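Local atomic coordinates of oxysterol-binding protein homolog 1 (Saccharomyces cerevisiae, PDB entry 5H28), a protein that transfers sterols and other lipids between membranes without vesicles, its ankyrin repeats targeting it to the nucleus-vacuole junction by binding NVJ1. Residues A[8-13]-A[49-54]; A[89-94]-A[121-126]. All coordinates share one frame; numbering follows the deposited sequence.

Contact 1: residues A[8-13]-A[49-54]; sequences KLLDAL and VQVAPM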
# COMPACT_ATOMS: atom_id res chain seq x y z
N LYS A 8 -3.98 -27.63 17.59
CA LYS A 8 -5.17 -28.11 16.89
C LYS A 8 -5.19 -27.59 15.46
O LYS A 8 -5.44 -28.33 14.51
CB LYS A 8 -6.43 -27.63 17.62
CG LYS A 8 -7.74 -28.01 16.96
CD LYS A 8 -8.91 -27.23 17.55
CE LYS A 8 -9.08 -27.49 19.04
NZ LYS A 8 -9.46 -28.90 19.31
N LEU A 9 -4.92 -26.29 15.30
CA LEU A 9 -4.93 -25.68 13.99
C LEU A 9 -3.81 -26.22 13.10
O LEU A 9 -4.04 -26.54 11.93
CB LEU A 9 -4.81 -24.16 14.12
CG LEU A 9 -4.75 -23.37 12.81
CD1 LEU A 9 -5.97 -23.69 11.97
CD2 LEU A 9 -4.69 -21.87 13.11
N LEU A 10 -2.61 -26.33 13.66
CA LEU A 10 -1.48 -26.85 12.90
C LEU A 10 -1.74 -28.28 12.44
O LEU A 10 -1.35 -28.66 11.33
CB LEU A 10 -0.20 -26.79 13.74
CG LEU A 10 0.44 -25.40 13.84
CD1 LEU A 10 1.48 -25.39 14.95
CD2 LEU A 10 1.06 -25.04 12.51
N ASP A 11 -2.41 -29.07 13.27
CA ASP A 11 -2.69 -30.46 12.93
C ASP A 11 -3.61 -30.53 11.72
O ASP A 11 -3.38 -31.32 10.79
CB ASP A 11 -3.34 -31.17 14.13
CG ASP A 11 -3.40 -32.68 13.95
OD1 ASP A 11 -2.35 -33.30 13.69
OD2 ASP A 11 -4.50 -33.25 14.09
N ALA A 12 -4.64 -29.69 11.71
CA ALA A 12 -5.58 -29.65 10.60
C ALA A 12 -4.90 -29.13 9.33
O ALA A 12 -5.13 -29.64 8.23
CB ALA A 12 -6.78 -28.77 10.95
N LEU A 13 -4.06 -28.12 9.48
CA LEU A 13 -3.37 -27.55 8.32
C LEU A 13 -2.41 -28.55 7.69
O LEU A 13 -2.33 -28.64 6.46
CB LEU A 13 -2.63 -26.27 8.73
CG LEU A 13 -3.52 -25.08 9.09
CD1 LEU A 13 -2.69 -23.97 9.70
CD2 LEU A 13 -4.25 -24.57 7.85
N VAL A 49 1.13 -20.99 5.71
CA VAL A 49 2.28 -20.81 4.83
C VAL A 49 3.40 -21.75 5.25
O VAL A 49 4.18 -22.22 4.42
CB VAL A 49 2.78 -19.35 4.87
CG1 VAL A 49 4.16 -19.24 4.22
CG2 VAL A 49 1.79 -18.45 4.16
N GLN A 50 3.48 -22.06 6.54
CA GLN A 50 4.53 -22.93 7.03
C GLN A 50 4.30 -24.42 6.83
O GLN A 50 5.26 -25.17 6.63
CB GLN A 50 4.78 -22.68 8.52
CG GLN A 50 5.30 -21.29 8.84
CD GLN A 50 5.79 -21.17 10.26
OE1 GLN A 50 5.05 -21.43 11.21
NE2 GLN A 50 7.05 -20.76 10.42
N VAL A 51 3.05 -24.87 6.86
CA VAL A 51 2.79 -26.30 6.75
C VAL A 51 1.77 -26.82 5.74
O VAL A 51 1.81 -28.01 5.39
CB VAL A 51 2.35 -26.87 8.13
CG1 VAL A 51 3.28 -26.37 9.22
CG2 VAL A 51 0.91 -26.48 8.44
N ALA A 52 0.88 -25.97 5.25
CA ALA A 52 -0.18 -26.41 4.35
C ALA A 52 0.07 -26.38 2.85
O ALA A 52 0.94 -25.66 2.36
CB ALA A 52 -1.45 -25.62 4.66
N PRO A 53 -0.69 -27.19 2.09
CA PRO A 53 -0.57 -27.27 0.64
C PRO A 53 -1.11 -25.97 0.03
O PRO A 53 -1.91 -25.27 0.65
CB PRO A 53 -1.46 -28.46 0.27
CG PRO A 53 -1.43 -29.30 1.50
CD PRO A 53 -1.55 -28.27 2.60
N MET A 54 -0.65 -25.66 -1.17
CA MET A 54 -1.08 -24.46 -1.88
C MET A 54 -2.61 -24.34 -1.94
O MET A 54 -3.16 -23.25 -1.77
CB MET A 54 -0.50 -24.46 -3.29
CG MET A 54 -1.11 -23.42 -4.23
SD MET A 54 -0.77 -21.73 -3.75
CE MET A 54 0.45 -21.27 -4.98

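Contact 2: residues A[89-94]-A[121-126]; sequences PLHIAA and LQAIEM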
# COMPACT_ATOMS: atom_id res chain seq x y z
N PRO A 89 2.90 -12.92 6.42
CA PRO A 89 2.91 -14.23 5.77
C PRO A 89 3.91 -14.25 4.61
O PRO A 89 4.54 -15.27 4.34
CB PRO A 89 1.47 -14.40 5.31
CG PRO A 89 0.71 -13.73 6.43
CD PRO A 89 1.52 -12.46 6.64
N LEU A 90 4.04 -13.11 3.93
CA LEU A 90 4.97 -12.99 2.81
C LEU A 90 6.42 -13.16 3.29
O LEU A 90 7.23 -13.78 2.60
CB LEU A 90 4.80 -11.64 2.11
CG LEU A 90 5.61 -11.42 0.84
CD1 LEU A 90 5.18 -12.39 -0.25
CD2 LEU A 90 5.42 -9.98 0.37
N HIS A 91 6.74 -12.62 4.47
CA HIS A 91 8.09 -12.77 5.01
C HIS A 91 8.38 -14.25 5.25
O HIS A 91 9.46 -14.74 4.94
CB HIS A 91 8.24 -12.07 6.37
CG HIS A 91 8.43 -10.58 6.29
ND1 HIS A 91 7.37 -9.70 6.23
CD2 HIS A 91 9.55 -9.82 6.34
CE1 HIS A 91 7.83 -8.46 6.24
NE2 HIS A 91 9.15 -8.51 6.31
N ILE A 92 7.40 -14.93 5.83
CA ILE A 92 7.54 -16.35 6.14
C ILE A 92 7.67 -17.18 4.87
O ILE A 92 8.51 -18.07 4.78
CB ILE A 92 6.33 -16.85 6.98
CG1 ILE A 92 6.19 -16.02 8.26
CG2 ILE A 92 6.49 -18.33 7.30
CD1 ILE A 92 7.39 -16.04 9.18
N ALA A 93 6.84 -16.88 3.87
CA ALA A 93 6.88 -17.61 2.62
C ALA A 93 8.21 -17.43 1.90
O ALA A 93 8.76 -18.38 1.35
CB ALA A 93 5.73 -17.17 1.72
N ALA A 94 8.72 -16.20 1.91
CA ALA A 94 9.99 -15.90 1.26
C ALA A 94 11.14 -16.63 1.94
O ALA A 94 11.97 -17.25 1.29
CB ALA A 94 10.24 -14.40 1.28
N LEU A 121 13.49 -5.52 8.04
CA LEU A 121 13.61 -6.20 6.76
C LEU A 121 12.30 -6.37 6.03
O LEU A 121 11.25 -6.61 6.64
CB LEU A 121 14.23 -7.58 6.96
CG LEU A 121 15.65 -7.64 7.52
CD1 LEU A 121 16.00 -9.06 7.92
CD2 LEU A 121 16.62 -7.11 6.48
N GLN A 122 12.36 -6.26 4.70
CA GLN A 122 11.19 -6.48 3.86
C GLN A 122 11.22 -7.96 3.52
O GLN A 122 12.27 -8.60 3.64
CB GLN A 122 11.27 -5.66 2.57
CG GLN A 122 10.89 -4.20 2.74
CD GLN A 122 10.93 -3.44 1.44
OE1 GLN A 122 10.58 -3.97 0.38
NE2 GLN A 122 11.34 -2.18 1.50
N ALA A 123 10.09 -8.51 3.10
CA ALA A 123 10.02 -9.92 2.76
C ALA A 123 11.07 -10.35 1.74
O ALA A 123 11.66 -11.42 1.87
CB ALA A 123 8.62 -10.27 2.25
N ILE A 124 11.31 -9.52 0.73
CA ILE A 124 12.28 -9.89 -0.30
C ILE A 124 13.67 -10.13 0.27
O ILE A 124 14.43 -10.96 -0.25
CB ILE A 124 12.35 -8.82 -1.42
CG1 ILE A 124 13.30 -9.30 -2.53
CG2 ILE A 124 12.78 -7.48 -0.85
CD1 ILE A 124 13.30 -8.42 -3.76
N GLU A 125 14.00 -9.43 1.36
CA GLU A 125 15.30 -9.58 1.99
C GLU A 125 15.40 -10.85 2.83
O GLU A 125 16.48 -11.17 3.34
CB GLU A 125 15.60 -8.37 2.88
CG GLU A 125 15.52 -7.04 2.17
CD GLU A 125 15.75 -5.89 3.11
OE1 GLU A 125 16.92 -5.60 3.43
OE2 GLU A 125 14.75 -5.29 3.55
N MET A 126 14.29 -11.56 2.98
CA MET A 126 14.27 -12.80 3.76
C MET A 126 14.68 -13.98 2.88
O MET A 126 14.98 -15.06 3.39
CB MET A 126 12.87 -13.07 4.32
CG MET A 126 12.31 -11.99 5.22
SD MET A 126 13.14 -11.87 6.82
CE MET A 126 12.46 -13.32 7.67

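Contact 1: residues A[8-13]-A[49-54]
Val51 lies over the side of helix 2-15, its two methyls divided between two leucines one turn apart. With CG1 anti to the carbonyl carbon (chi1 -47°), CG2 falls between the backbone N and the carbonyl carbon and presses on the root of Leu13, 3.6 Å from Leu13 CB. The other branch reaches toward Leu10, whose side chain crosses that of Val51 at about a right angle; only the methyl ends meet there, with Leu10 CD2 4.2 Å from Val51 CG1. Both leucines also pack on helix 44-51, Leu10 and Leu13 on Tyr47 and Leu13 on Ala48, so the N-terminal helix covers one side of the first predicted ankyrin repeat at the start of this helical stack. Val51 is the last residue of helix 44-51, and at Ala52 the chain leaves helical geometry and turns toward helix 54-64. In this turn Ala52 CB comes 3.6 Å from Leu13 O and 4.3 Å from Leu13 CB. Pro53, at the N-cap position of the next helix, adds a looser touch, its CD 4.0 Å from Leu13 O. No hydrogen bond joins 8-13 to 49-54, while the carbonyl O of Ala52 is taken up by Arg98 NH1.

Contact 2: residues A[89-94]-A[121-126]
His91 reaches from helix 89-95 to the turn 121-126, and its side chain meets a different part of that turn at each step outward. With CG anti to the carbonyl carbon (chi1 -79°), the ring swings from CB toward the loop. CG lies 3.9 Å from Ala123 CA, and the methyl of Ala123 sits almost directly over the ring face in a CH-pi contact. At the CD2 edge of the ring, Met126 CG lies 3.7 Å from His91 CD2; the bent methionine chain also brings SD to the same ring edge. At the tip, NE2 donates to Leu121 O over 2.9 Å, with an N-H...O angle of 162°. The acceptor lies close to the ring plane, although the donor is tilted 32° from the plane of the carbonyl. Across the ring, ND1 is hydrogen-bonded to Thr88 OG1, so both nitrogens are engaged and the rotation of the imidazole is fixed.

Beside the histidine, Ala123 CB also packs 3.5 Å from Leu90 CG. One turn on, Ala94 CB approaches Ala123 O at 3.4 Å and reaches the foot of Met126. The turn has a brace of its own: Gln122 N donates to Glu125 OE2, meeting the carboxylate from above its plane. Thr88, Pro89, Leu90 and His91 form the TPLH sequence of the ankyrin consensus, at the start of the first helix of the second predicted repeat. A histidine linking its own threonine to a backbone carbonyl of the loop that follows the repeat's second helix, 99-106 here, is a signature of the ankyrin fold.

How the contacts relate
Both contacts lie in the ankyrin domain of the protein and follow one another along the chain, their centres about 19 Å apart. Helix 44-51 and helix 89-95 pack together between them: Val49 and Gln50 meet Ile92, with Gln50 CG 3.5 Å from Ile92 CG2, and Val49 also touches Ala93. Contact 1 is the more buried, although Pro53 is exposed, and it joins helix 2-15 to the end of helix 44-51 and the turn after it by apolar packing, with no hydrogen bond between the segments. Contact 2 lies nearer the chain centre, is partly buried and covers more surface; there a helix meets a loop, and a histidine hydrogen bond, CH-pi packing and a sulfur at a ring edge supplement the aliphatic contacts.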